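Local coordinates for heat-shock protein cognate (HSC) co-chaperone sgt12 (PDB 3SZ7), which acts as an Hsc co-chaperone that binds tail-anchored membrane proteins and hands them to the GET pathway, its TPR domain docking several heat-shock chaperones, at residues T8-S11 with D12-S16; A20-R24 with K25-K29; Y78-A81 with W82-G86; L87-F90 with D91-D94; E122-K125 with R126-E130. All blocks are in the same frame, centred on the assembly; numbering follows the deposited sequence.

Contact 1 of 5, residues T8-S11 with D12-S16; sequences TPES and DKLKS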
loop_
_atom_site.group_PDB
_atom_site.type_symbol
_atom_site.label_atom_id
_atom_site.label_comp_id
_atom_site.label_asym_id
_atom_site.label_seq_id
_atom_site.Cartn_x
_atom_site.Cartn_y
_atom_site.Cartn_z
ATOM N N THR A 8 15.255 20.099 -4.338
ATOM C CA THR A 8 16.497 20.680 -4.828
ATOM C C THR A 8 17.376 19.563 -5.385
ATOM O O THR A 8 17.068 18.384 -5.211
ATOM C CB THR A 8 17.255 21.419 -3.705
ATOM O OG1 THR A 8 17.641 20.488 -2.687
ATOM C CG2 THR A 8 16.379 22.502 -3.087
ATOM N N PRO A 9 18.473 19.922 -6.070
ATOM C CA PRO A 9 19.384 18.861 -6.505
ATOM C C PRO A 9 19.846 18.015 -5.320
ATOM O O PRO A 9 20.049 16.810 -5.464
ATOM C CB PRO A 9 20.557 19.638 -7.106
ATOM C CG PRO A 9 19.936 20.904 -7.598
ATOM C CD PRO A 9 18.876 21.245 -6.583
ATOM N N GLU A 10 19.993 18.642 -4.159
ATOM C CA GLU A 10 20.416 17.930 -2.958
ATOM C C GLU A 10 19.368 16.923 -2.482
ATOM O O GLU A 10 19.698 15.777 -2.170
ATOM C CB GLU A 10 20.733 18.911 -1.829
ATOM C CG GLU A 10 21.294 18.248 -0.579
ATOM C CD GLU A 10 21.593 19.243 0.526
ATOM O OE1 GLU A 10 21.259 20.437 0.364
ATOM O OE2 GLU A 10 22.163 18.832 1.559
ATOM N N SER A 11 18.109 17.344 -2.411
ATOM C CA SER A 11 17.063 16.434 -1.949
ATOM C C SER A 11 16.891 15.264 -2.917
ATOM O O SER A 11 16.661 14.130 -2.496
ATOM C CB SER A 11 15.736 17.163 -1.700
ATOM O OG SER A 11 15.152 17.633 -2.900
ATOM N N ASP A 12 17.026 15.536 -4.211
ATOM C CA ASP A 12 16.943 14.480 -5.217
ATOM C C ASP A 12 18.123 13.516 -5.143
ATOM O O ASP A 12 17.968 12.322 -5.402
ATOM C CB ASP A 12 16.831 15.058 -6.628
ATOM C CG ASP A 12 15.436 15.565 -6.943
ATOM O OD1 ASP A 12 14.453 15.019 -6.390
ATOM O OD2 ASP A 12 15.320 16.506 -7.755
ATOM N N LYS A 13 19.305 14.024 -4.806
ATOM C CA LYS A 13 20.449 13.139 -4.624
ATOM C C LYS A 13 20.143 12.179 -3.483
ATOM O O LYS A 13 20.342 10.970 -3.598
ATOM C CB LYS A 13 21.728 13.926 -4.323
ATOM C CG LYS A 13 22.975 13.056 -4.288
ATOM C CD LYS A 13 24.103 13.720 -3.514
ATOM C CE LYS A 13 23.734 13.878 -2.045
ATOM N NZ LYS A 13 24.870 14.396 -1.233
ATOM N N LEU A 14 19.647 12.730 -2.382
ATOM C CA LEU A 14 19.276 11.925 -1.226
ATOM C C LEU A 14 18.223 10.881 -1.589
ATOM O O LEU A 14 18.277 9.748 -1.107
ATOM C CB LEU A 14 18.783 12.822 -0.089
ATOM C CG LEU A 14 19.855 13.727 0.522
ATOM C CD1 LEU A 14 19.225 14.818 1.379
ATOM C CD2 LEU A 14 20.850 12.905 1.330
ATOM N N LYS A 15 17.273 11.258 -2.441
ATOM C CA LYS A 15 16.244 10.318 -2.893
ATOM C C LYS A 15 16.874 9.170 -3.676
ATOM O O LYS A 15 16.536 8.004 -3.472
ATOM C CB LYS A 15 15.205 11.022 -3.769
ATOM C CG LYS A 15 14.147 10.083 -4.341
ATOM C CD LYS A 15 13.768 10.463 -5.759
ATOM C CE LYS A 15 14.951 10.310 -6.696
ATOM N NZ LYS A 15 14.613 10.675 -8.098
ATOM N N SER A 16 17.789 9.510 -4.578
ATOM C CA SER A 16 18.492 8.503 -5.367
ATOM C C SER A 16 19.318 7.578 -4.481
ATOM O O SER A 16 19.389 6.376 -4.724
ATOM C CB SER A 16 19.381 9.170 -6.423
ATOM O OG SER A 16 18.592 9.825 -7.401
#

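Contact 2 of 5, residues A20-R24 with K25-K29; sequences AAMAR and KEYSK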
loop_
_atom_site.group_PDB
_atom_site.type_symbol
_atom_site.label_atom_id
_atom_site.label_comp_id
_atom_site.label_asym_id
_atom_site.label_seq_id
_atom_site.Cartn_x
_atom_site.Cartn_y
_atom_site.Cartn_z
ATOM N N ALA A 20 18.847 3.548 -3.967
ATOM C CA ALA A 20 19.939 2.583 -4.012
ATOM C C ALA A 20 19.948 1.715 -2.758
ATOM O O ALA A 20 20.237 0.523 -2.822
ATOM C CB ALA A 20 21.275 3.295 -4.182
ATOM N N ALA A 21 19.629 2.321 -1.618
ATOM C CA ALA A 21 19.544 1.586 -0.363
ATOM C C ALA A 21 18.442 0.528 -0.439
ATOM O O ALA A 21 18.637 -0.616 -0.028
ATOM C CB ALA A 21 19.300 2.541 0.799
ATOM N N MET A 22 17.286 0.919 -0.969
ATOM C CA MET A 22 16.191 -0.018 -1.200
ATOM C C MET A 22 16.652 -1.220 -2.019
ATOM O O MET A 22 16.332 -2.361 -1.697
ATOM C CB MET A 22 15.030 0.677 -1.917
ATOM C CG MET A 22 14.265 1.660 -1.056
ATOM S SD MET A 22 13.365 0.835 0.269
ATOM C CE MET A 22 12.176 -0.123 -0.664
ATOM N N ALA A 23 17.405 -0.956 -3.082
ATOM C CA ALA A 23 17.895 -2.020 -3.953
ATOM C C ALA A 23 18.758 -3.016 -3.184
ATOM O O ALA A 23 18.763 -4.210 -3.483
ATOM C CB ALA A 23 18.673 -1.438 -5.122
ATOM N N ARG A 24 19.481 -2.514 -2.188
ATOM C CA ARG A 24 20.369 -3.344 -1.380
ATOM C C ARG A 24 19.638 -3.948 -0.186
ATOM O O ARG A 24 20.227 -4.699 0.594
ATOM C CB ARG A 24 21.570 -2.528 -0.895
ATOM C CG ARG A 24 22.474 -2.024 -2.007
ATOM C CD ARG A 24 23.720 -1.365 -1.437
ATOM N NE ARG A 24 23.402 -0.153 -0.686
ATOM C CZ ARG A 24 24.276 0.514 0.060
ATOM N NH1 ARG A 24 25.527 0.084 0.165
ATOM N NH2 ARG A 24 23.899 1.610 0.705
ATOM N N LYS A 25 18.358 -3.609 -0.053
ATOM C CA LYS A 25 17.518 -4.084 1.042
ATOM C C LYS A 25 17.917 -3.491 2.393
ATOM O O LYS A 25 17.618 -4.057 3.446
ATOM C CB LYS A 25 17.505 -5.616 1.092
ATOM C CG LYS A 25 17.106 -6.254 -0.227
ATOM C CD LYS A 25 16.988 -7.763 -0.114
ATOM C CE LYS A 25 16.683 -8.380 -1.467
ATOM N NZ LYS A 25 15.485 -7.755 -2.092
ATOM N N GLU A 26 18.594 -2.346 2.355
ATOM C CA GLU A 26 18.966 -1.637 3.573
ATOM C C GLU A 26 17.857 -0.657 3.922
ATOM O O GLU A 26 18.004 0.555 3.775
ATOM C CB GLU A 26 20.291 -0.901 3.382
ATOM C CG GLU A 26 21.469 -1.824 3.115
ATOM C CD GLU A 26 22.733 -1.067 2.776
ATOM O OE1 GLU A 26 22.674 0.177 2.687
ATOM O OE2 GLU A 26 23.785 -1.714 2.597
ATOM N N TYR A 27 16.740 -1.198 4.390
ATOM C CA TYR A 27 15.517 -0.419 4.528
ATOM C C TYR A 27 15.624 0.694 5.558
ATOM O O TYR A 27 15.092 1.782 5.356
ATOM C CB TYR A 27 14.349 -1.340 4.861
ATOM C CG TYR A 27 14.142 -2.416 3.825
ATOM C CD1 TYR A 27 14.169 -2.111 2.470
ATOM C CD2 TYR A 27 13.940 -3.739 4.197
ATOM C CE1 TYR A 27 13.981 -3.094 1.515
ATOM C CE2 TYR A 27 13.757 -4.725 3.251
ATOM C CZ TYR A 27 13.778 -4.396 1.911
ATOM O OH TYR A 27 13.593 -5.378 0.965
ATOM N N SER A 28 16.306 0.421 6.663
ATOM C CA SER A 28 16.463 1.429 7.702
ATOM C C SER A 28 17.230 2.637 7.168
ATOM O O SER A 28 16.889 3.784 7.467
ATOM C CB SER A 28 17.160 0.840 8.930
ATOM O OG SER A 28 17.032 1.706 10.044
ATOM N N LYS A 29 18.266 2.376 6.374
ATOM C CA LYS A 29 19.033 3.457 5.767
ATOM C C LYS A 29 18.179 4.218 4.765
ATOM O O LYS A 29 18.249 5.444 4.692
ATOM C CB LYS A 29 20.290 2.927 5.077
ATOM C CG LYS A 29 21.392 2.503 6.031
ATOM C CD LYS A 29 22.645 2.096 5.271
ATOM C CE LYS A 29 23.774 1.730 6.220
ATOM N NZ LYS A 29 25.001 1.355 5.472
#

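Contact 3 of 5, residues Y78-A81 with W82-G86; sequences YSKA and WSRLG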
loop_
_atom_site.group_PDB
_atom_site.type_symbol
_atom_site.label_atom_id
_atom_site.label_comp_id
_atom_site.label_asym_id
_atom_site.label_seq_id
_atom_site.Cartn_x
_atom_site.Cartn_y
_atom_site.Cartn_z
ATOM N N TYR A 78 -1.649 11.527 -7.831
ATOM C CA TYR A 78 -0.415 10.751 -7.945
ATOM C C TYR A 78 -0.712 9.281 -7.701
ATOM O O TYR A 78 -0.814 8.848 -6.558
ATOM C CB TYR A 78 0.630 11.275 -6.962
ATOM C CG TYR A 78 1.962 10.573 -6.997
ATOM C CD1 TYR A 78 2.534 10.170 -8.199
ATOM C CD2 TYR A 78 2.668 10.355 -5.828
ATOM C CE1 TYR A 78 3.761 9.541 -8.219
ATOM C CE2 TYR A 78 3.894 9.734 -5.844
ATOM C CZ TYR A 78 4.438 9.330 -7.036
ATOM O OH TYR A 78 5.666 8.712 -7.014
ATOM N N SER A 79 -0.847 8.519 -8.785
ATOM C CA SER A 79 -1.334 7.147 -8.687
ATOM C C SER A 79 -0.453 6.247 -7.825
ATOM O O SER A 79 -0.970 5.373 -7.131
ATOM C CB SER A 79 -1.542 6.528 -10.078
ATOM O OG SER A 79 -0.306 6.190 -10.684
ATOM N N LYS A 80 0.865 6.448 -7.861
ATOM C CA LYS A 80 1.766 5.590 -7.088
ATOM C C LYS A 80 1.473 5.649 -5.587
ATOM O O LYS A 80 1.553 4.633 -4.894
ATOM C CB LYS A 80 3.241 5.915 -7.364
ATOM C CG LYS A 80 4.207 4.824 -6.903
ATOM C CD LYS A 80 5.665 5.159 -7.226
ATOM C CE LYS A 80 5.940 5.135 -8.722
ATOM N NZ LYS A 80 6.013 3.757 -9.285
ATOM N N ALA A 81 1.124 6.828 -5.088
ATOM C CA ALA A 81 0.819 6.988 -3.671
ATOM C C ALA A 81 -0.389 6.145 -3.272
ATOM O O ALA A 81 -0.411 5.555 -2.194
ATOM C CB ALA A 81 0.588 8.457 -3.329
ATOM N N TRP A 82 -1.386 6.081 -4.150
ATOM C CA TRP A 82 -2.586 5.293 -3.876
ATOM C C TRP A 82 -2.262 3.804 -3.868
ATOM O O TRP A 82 -2.829 3.040 -3.082
ATOM C CB TRP A 82 -3.678 5.571 -4.910
ATOM C CG TRP A 82 -4.315 6.914 -4.783
ATOM C CD1 TRP A 82 -4.176 7.972 -5.637
ATOM C CD2 TRP A 82 -5.196 7.350 -3.740
ATOM N NE1 TRP A 82 -4.923 9.039 -5.191
ATOM C CE2 TRP A 82 -5.551 8.686 -4.029
ATOM C CE3 TRP A 82 -5.714 6.746 -2.591
ATOM C CZ2 TRP A 82 -6.406 9.424 -3.205
ATOM C CZ3 TRP A 82 -6.564 7.483 -1.776
ATOM C CH2 TRP A 82 -6.901 8.805 -2.091
ATOM N N SER A 83 -1.358 3.394 -4.753
ATOM C CA SER A 83 -0.939 1.999 -4.806
ATOM C C SER A 83 -0.214 1.606 -3.522
ATOM O O SER A 83 -0.416 0.509 -2.995
ATOM C CB SER A 83 -0.046 1.747 -6.021
ATOM O OG SER A 83 0.267 0.371 -6.127
ATOM N N ARG A 84 0.635 2.505 -3.027
ATOM C CA ARG A 84 1.345 2.303 -1.768
ATOM C C ARG A 84 0.374 2.200 -0.609
ATOM O O ARG A 84 0.532 1.351 0.262
ATOM C CB ARG A 84 2.291 3.469 -1.490
ATOM C CG ARG A 84 3.391 3.620 -2.500
ATOM C CD ARG A 84 4.624 2.864 -2.075
ATOM N NE ARG A 84 5.683 3.048 -3.053
ATOM C CZ ARG A 84 6.067 2.120 -3.918
ATOM N NH1 ARG A 84 5.491 0.924 -3.909
ATOM N NH2 ARG A 84 7.037 2.381 -4.779
ATOM N N LEU A 85 -0.621 3.083 -0.599
ATOM C CA LEU A 85 -1.629 3.099 0.458
ATOM C C LEU A 85 -2.459 1.817 0.442
ATOM O O LEU A 85 -2.783 1.259 1.489
ATOM C CB LEU A 85 -2.545 4.308 0.290
ATOM C CG LEU A 85 -3.645 4.462 1.341
ATOM C CD1 LEU A 85 -3.042 4.416 2.738
ATOM C CD2 LEU A 85 -4.405 5.765 1.124
ATOM N N GLY A 86 -2.799 1.359 -0.757
ATOM C CA GLY A 86 -3.547 0.124 -0.912
ATOM C C GLY A 86 -2.816 -1.052 -0.300
ATOM O O GLY A 86 -3.403 -1.846 0.430
#

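Contact 4 of 5, residues L87-F90 with D91-D94; sequences LARF and DMAD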
loop_
_atom_site.group_PDB
_atom_site.type_symbol
_atom_site.label_atom_id
_atom_site.label_comp_id
_atom_site.label_asym_id
_atom_site.label_seq_id
_atom_site.Cartn_x
_atom_site.Cartn_y
_atom_site.Cartn_z
ATOM N N LEU A 87 -1.526 -1.174 -0.597
ATOM C CA LEU A 87 -0.744 -2.288 -0.068
ATOM C C LEU A 87 -0.597 -2.189 1.446
ATOM O O LEU A 87 -0.724 -3.178 2.153
ATOM C CB LEU A 87 0.631 -2.359 -0.739
ATOM C CG LEU A 87 1.496 -3.565 -0.366
ATOM C CD1 LEU A 87 0.753 -4.867 -0.631
ATOM C CD2 LEU A 87 2.809 -3.538 -1.142
ATOM N N ALA A 88 -0.318 -0.991 1.944
ATOM C CA ALA A 88 -0.169 -0.811 3.379
ATOM C C ALA A 88 -1.451 -1.187 4.120
ATOM O O ALA A 88 -1.408 -1.866 5.149
ATOM C CB ALA A 88 0.261 0.629 3.709
ATOM N N ARG A 89 -2.595 -0.756 3.601
ATOM C CA ARG A 89 -3.867 -1.096 4.242
ATOM C C ARG A 89 -4.151 -2.591 4.136
ATOM O O ARG A 89 -4.658 -3.203 5.074
ATOM C CB ARG A 89 -5.012 -0.286 3.636
ATOM C CG ARG A 89 -4.954 1.203 3.992
ATOM C CD ARG A 89 -6.133 1.971 3.410
ATOM N NE ARG A 89 -6.175 3.356 3.878
ATOM C CZ ARG A 89 -6.961 4.292 3.352
ATOM N NH1 ARG A 89 -7.764 3.987 2.341
ATOM N NH2 ARG A 89 -6.943 5.532 3.830
ATOM N N PHE A 90 -3.813 -3.174 2.990
ATOM C CA PHE A 90 -3.995 -4.605 2.790
ATOM C C PHE A 90 -3.208 -5.369 3.846
ATOM O O PHE A 90 -3.715 -6.321 4.446
ATOM C CB PHE A 90 -3.531 -4.995 1.381
ATOM C CG PHE A 90 -3.812 -6.424 1.020
ATOM C CD1 PHE A 90 -2.976 -7.442 1.454
ATOM C CD2 PHE A 90 -4.908 -6.746 0.241
ATOM C CE1 PHE A 90 -3.239 -8.756 1.116
ATOM C CE2 PHE A 90 -5.180 -8.061 -0.097
ATOM C CZ PHE A 90 -4.338 -9.066 0.337
ATOM N N ASP A 91 -1.976 -4.924 4.095
ATOM C CA ASP A 91 -1.091 -5.583 5.052
ATOM C C ASP A 91 -1.528 -5.344 6.500
ATOM O O ASP A 91 -1.074 -6.028 7.421
ATOM C CB ASP A 91 0.357 -5.131 4.842
ATOM C CG ASP A 91 0.950 -5.656 3.542
ATOM O OD1 ASP A 91 0.438 -6.668 3.011
ATOM O OD2 ASP A 91 1.939 -5.063 3.056
ATOM N N MET A 92 -2.416 -4.376 6.700
ATOM C CA MET A 92 -3.024 -4.172 8.015
ATOM C C MET A 92 -4.381 -4.875 8.124
ATOM O O MET A 92 -5.098 -4.700 9.108
ATOM C CB MET A 92 -3.176 -2.677 8.322
ATOM C CG MET A 92 -1.858 -1.946 8.475
ATOM S SD MET A 92 -2.037 -0.241 9.034
ATOM C CE MET A 92 -2.858 0.498 7.631
ATOM N N ALA A 93 -4.726 -5.668 7.114
ATOM C CA ALA A 93 -6.031 -6.341 7.060
ATOM C C ALA A 93 -7.201 -5.351 7.034
ATOM O O ALA A 93 -8.324 -5.677 7.430
ATOM C CB ALA A 93 -6.184 -7.341 8.226
ATOM N N ASP A 94 -6.928 -4.138 6.566
ATOM C CA ASP A 94 -7.978 -3.156 6.316
ATOM C C ASP A 94 -8.379 -3.274 4.854
ATOM O O ASP A 94 -8.029 -2.432 4.022
ATOM C CB ASP A 94 -7.478 -1.745 6.628
ATOM C CG ASP A 94 -8.476 -0.668 6.237
ATOM O OD1 ASP A 94 -9.669 -0.989 6.024
ATOM O OD2 ASP A 94 -8.062 0.503 6.155
#

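Contact 5 of 5, residues E122-K125 with R126-E130; sequences ETTK and RKIEE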
loop_
_atom_site.group_PDB
_atom_site.type_symbol
_atom_site.label_atom_id
_atom_site.label_comp_id
_atom_site.label_asym_id
_atom_site.label_seq_id
_atom_site.Cartn_x
_atom_site.Cartn_y
_atom_site.Cartn_z
ATOM N N GLU A 122 -8.113 -6.659 -7.481
ATOM C CA GLU A 122 -8.705 -7.976 -7.674
ATOM C C GLU A 122 -8.537 -8.828 -6.417
ATOM O O GLU A 122 -9.488 -9.452 -5.938
ATOM C CB GLU A 122 -8.052 -8.693 -8.858
ATOM C CG GLU A 122 -8.496 -10.144 -8.987
ATOM C CD GLU A 122 -7.688 -10.931 -10.004
ATOM O OE1 GLU A 122 -7.172 -10.325 -10.966
ATOM O OE2 GLU A 122 -7.573 -12.162 -9.835
ATOM N N THR A 123 -7.318 -8.857 -5.893
ATOM C CA THR A 123 -7.011 -9.660 -4.711
ATOM C C THR A 123 -7.765 -9.168 -3.475
ATOM O O THR A 123 -8.264 -9.975 -2.688
ATOM C CB THR A 123 -5.498 -9.690 -4.441
ATOM O OG1 THR A 123 -4.851 -10.409 -5.496
ATOM C CG2 THR A 123 -5.198 -10.374 -3.119
ATOM N N THR A 124 -7.856 -7.848 -3.314
ATOM C CA THR A 124 -8.614 -7.265 -2.209
ATOM C C THR A 124 -10.102 -7.616 -2.300
ATOM O O THR A 124 -10.726 -8.004 -1.307
ATOM C CB THR A 124 -8.453 -5.736 -2.178
ATOM O OG1 THR A 124 -7.063 -5.412 -2.066
ATOM C CG2 THR A 124 -9.203 -5.139 -0.986
ATOM N N LYS A 125 -10.678 -7.486 -3.489
ATOM C CA LYS A 125 -12.087 -7.826 -3.659
ATOM C C LYS A 125 -12.330 -9.303 -3.366
ATOM O O LYS A 125 -13.370 -9.674 -2.827
ATOM C CB LYS A 125 -12.555 -7.523 -5.079
ATOM C CG LYS A 125 -12.719 -6.054 -5.406
ATOM C CD LYS A 125 -13.173 -5.900 -6.854
ATOM C CE LYS A 125 -13.394 -4.444 -7.223
ATOM N NZ LYS A 125 -13.914 -4.333 -8.611
ATOM N N ARG A 126 -11.382 -10.147 -3.755
ATOM C CA ARG A 126 -11.553 -11.572 -3.544
ATOM C C ARG A 126 -11.548 -11.876 -2.051
ATOM O O ARG A 126 -12.293 -12.744 -1.590
ATOM C CB ARG A 126 -10.472 -12.369 -4.276
ATOM C CG ARG A 126 -10.609 -13.872 -4.128
ATOM C CD ARG A 126 -9.636 -14.613 -5.041
ATOM N NE ARG A 126 -9.957 -14.397 -6.448
ATOM C CZ ARG A 126 -9.190 -13.728 -7.304
ATOM N NH1 ARG A 126 -8.032 -13.216 -6.905
ATOM N NH2 ARG A 126 -9.578 -13.585 -8.565
ATOM N N LYS A 127 -10.707 -11.162 -1.306
ATOM C CA LYS A 127 -10.625 -11.337 0.149
ATOM C C LYS A 127 -11.928 -10.905 0.806
ATOM O O LYS A 127 -12.411 -11.545 1.738
ATOM C CB LYS A 127 -9.472 -10.518 0.737
ATOM C CG LYS A 127 -8.106 -10.848 0.149
ATOM C CD LYS A 127 -7.409 -11.976 0.888
ATOM C CE LYS A 127 -6.102 -12.345 0.185
ATOM N NZ LYS A 127 -4.979 -12.611 1.133
ATOM N N ILE A 128 -12.492 -9.808 0.321
ATOM C CA ILE A 128 -13.754 -9.313 0.851
ATOM C C ILE A 128 -14.884 -10.284 0.515
ATOM O O ILE A 128 -15.737 -10.563 1.350
ATOM C CB ILE A 128 -14.066 -7.898 0.340
ATOM C CG1 ILE A 128 -13.039 -6.909 0.907
ATOM C CG2 ILE A 128 -15.471 -7.493 0.736
ATOM C CD1 ILE A 128 -13.086 -5.532 0.260
ATOM N N GLU A 129 -14.870 -10.829 -0.699
ATOM C CA GLU A 129 -15.895 -11.795 -1.093
ATOM C C GLU A 129 -15.767 -13.097 -0.296
ATOM O O GLU A 129 -16.776 -13.704 0.057
ATOM C CB GLU A 129 -15.861 -12.067 -2.601
ATOM C CG GLU A 129 -16.919 -13.053 -3.091
ATOM C CD GLU A 129 -18.343 -12.494 -3.093
ATOM O OE1 GLU A 129 -18.593 -11.445 -2.461
ATOM O OE2 GLU A 129 -19.222 -13.113 -3.737
ATOM N N GLU A 130 -14.534 -13.513 -0.013
ATOM C CA GLU A 130 -14.301 -14.680 0.838
ATOM C C GLU A 130 -15.011 -14.492 2.174
ATOM O O GLU A 130 -15.714 -15.387 2.643
ATOM C CB GLU A 130 -12.804 -14.916 1.071
ATOM C CG GLU A 130 -12.508 -16.056 2.050
ATOM C CD GLU A 130 -11.032 -16.165 2.414
ATOM O OE1 GLU A 130 -10.199 -15.479 1.781
ATOM O OE2 GLU A 130 -10.702 -16.943 3.337
#

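Contact 1 of 5, residues T8-S11 with D12-S16
Asp12 N donates to Thr8 O at 3.0 Å, an almost linear bond that closes the first turn of helix 9-23. The backbone bonds from Lys13 to Pro9, Leu14 to Glu10 and Lys15 to Ser11 follow in the usual i to i+4 pattern. Asp12 OD2 lies near the same oxygen, 3.6 Å from Thr8 O; Asp12 OD1 is instead hydrogen-bonded to the hydroxyl of Tyr47.

Side-chain polar bonds form a capping box. Thr8, the N-cap, accepts from Ser11 N through OG1 at 3.2 Å, while Thr8 N donates back to Ser11 OG at 2.9 Å. Ser11 OG reaches Thr8 N because it sits between its own backbone N and carbonyl carbon (chi1 68°), and Tyr47 of helix 45-57 bonds to the same OG.

Leu14 CG packs on the Glu10 carbonyl, 3.4 Å from Glu10 O. The apolar part is small: Leu14 CD1 comes only loosely near Glu10 CG, at 4.5 Å, and Ile40, on helix 27-40, packs against Thr8, Glu10 and Ser11.

The two reciprocal bonds satisfy the first-turn amide of Ser11 and tie it to the N-cap residue, and the acidic Asp12 near the N-terminus would be expected to interact favourably with the helix dipole.

Contact 2 of 5, residues A20-R24 with K25-K29
The backbone leaves helix 9-23 through a Schellman motif, in which Lys25 takes a positive phi (69°) and Glu26 N reaches back to Ala21 O at 2.9 Å while Lys25 N bonds to Met22 O. This is the tight turn between the two antiparallel helices of the first TPR repeat. Both donors stand above the planes of the carbonyls they meet, more steeply at Met22. Glu26, centre of an inverse gamma turn, is also the N-cap residue of helix 27-40, so one helix ends and the next begins within a few residues.

On one side of the turn, Arg24 and Glu26 form a salt bridge, with NH2 and OE1 2.7 Å apart. The carboxylate lies over a face of the guanidinium, the two planes 48° apart, and OE2 stands 3.4 Å above the plane over its centre. No N-H points at the close oxygen, so the attraction rests on charge rather than on a directed bond. Lys29 NZ adds a long ion pair to OE1, extending the pair into a network at the surface.

Another part of the turn is apolar. Ala21 CB sits 4.4 Å from Lys29 CB, and Met22 also packs on Ala30 and Tyr34 of helix 27-40 and on Ala54 of helix 45-57. Bends at chi2 and chi3 curl the Met22 chain to the Tyr27 ring in a Met-aromatic contact: SD approaches the ring edge, near its plane, 3.8 Å from Tyr27 CD1.

Contact 3 of 5, residues Y78-A81 with W82-G86
Trp82 leans back over the first turn of helix 79-91, the first helix of the third predicted TPR repeat. CB rests 3.5 Å from Ser79 O, the carbonyl that takes a good hydrogen bond from Ser83 N and a weak one from Trp82 N. With CG beside its own backbone N (chi1 -72°), the indole turns towards the start of the helix. CD1 then comes 3.6 Å from Tyr78 O, while Ser79 CA lies at the ring edge. Next to CD1, NE1 donates to Pro76 O, just ahead of the helix. Ala101 and Lys104 of helix 95-109 also touch this side chain.

Tyr78 packs on Pro45 and Ser49 of helix 45-57; the amide nitrogens of Lys80 and Ala81 lie over one face of its ring, towards the rim.

Lys80 and Arg84 run side by side in the same direction. Arg84 CG is 3.2 Å from Lys80 O, and Lys80 CG lies over one guanidinium face, towards its rim, with Lys80 CD 3.9 Å from Arg84 NH2.

The aliphatic part of Lys80 thus lies along the Arg84 guanidinium and the two cationic ends sit near each other, probably concentrating positive charge, consistent with the carboxylate clamp of TPR domains that bind chaperone C-termini.

Contact 4 of 5, residues L87-F90 with D91-D94
Arg89 O is gripped by two backbone amides: Asp94 N at 2.9 Å, and Met92 N through a weak bond at 3.0 Å. Beside it, Ala93 N donates to Phe90 O at 2.9 Å from well above the carbonyl plane. Two residues earlier, Leu87 O takes a regular helical bond from Asp91 N, while Met92 N is shared weakly with Ala88 O. The helix therefore unwinds over successive carbonyls, and Ala93, with positive phi (61°), turns the chain away.

Arg89 and Asp94 lie alongside each other, pointing the same way. The Arg89 chain is extended from CG to NE, and its CD passes 3.7 Å from Asp94 OD2. That oxygen is out of the guanidinium plane and beyond salt-bridge range, so it gives electrostatic attraction only. The guanidinium takes its firm partners from neighbouring helices, Glu69 by salt bridge and Gly97 O by hydrogen bond, while Asp94 OD1 caps Gly97 N.

Phe90 turns its ring edge to Asp91: OD1 lies in the ring plane, 3.8 Å from CD1, with ring and carboxylate planes 81° apart. The other carboxylate oxygen, Asp91 OD2, lies 3.8 Å from Leu87 CG. Met92 folds back over the last turn, its CE 3.7 Å from Ala88 O, and packs on His61, Glu62 and Ala65 of helix 61-74.

The bonds from Asp94 N to Arg89 O and from Ala93 N to Phe90 O, with the positive phi of Ala93, make a Schellman motif at the end of helix 79-91, followed directly by the Asp94 N-cap of helix 95-109, the short helix-turn-helix link of a TPR repeat.

Contact 5 of 5, residues E122-K125 with R126-E130
The guanidinium of Arg126 receives Glu122 OE2 at its edge, in its own plane, while Glu122 O lies over one of its faces. Both NH2, at 2.8 Å, and NH1, at 3.1 Å, donate to this one oxygen, making a forked salt bridge. The NH2 bond is the straighter, 159° against 136°. Seen from Glu122, the carboxylate stands nearly upright to the guanidinium, the planes 83° apart, and OE2 is approached on its anti side, the two nitrogens coming from opposite faces of the carboxylate plane. An extended Glu122 chain and a bend at chi3 of Arg126 bring the two groups together, and the double grip restrains how either can rotate.

A second pair runs alongside: Lys127 CG lies 3.0 Å from Thr123 O, and Lys127 CE is 4.0 Å from Thr123 CG2. Further round, Thr124 CG2 meets Ile128 CD1 at 4.1 Å. The threonine hydroxyls are bonded to carbonyls one turn back, OG1 of Thr123 to Arg119 O and OG1 of Thr124 to Gly120 O.

Helix 115-133 thus carries the salt bridge at its surface and sets Thr124 and Ile128 against Lys99 of helix 95-109, as in the extra C-terminal helix that covers the last repeat of a TPR domain.

In the fold
The five contacts follow one another along an all-helical chain. Contacts 1 and 2 share helix 9-23, at its start and its end, with centres about 16 Å apart; contact 2 leads into helix 27-40. Contacts 3 and 4 likewise divide helix 79-91, their centres about 12 Å apart, and contact 4 leads into helix 95-109. Contact 5, on helix 115-133, touches contact 4 through Phe90, whose ring meets Thr123, Thr124 and Lys127. Contacts 1 and 5 lie on opposite sides of the chain's centre, about 39 Å between centres. Helix starts, turns and the final helix are thus spread along the TPR domain through which the co-chaperone binds HSC family members.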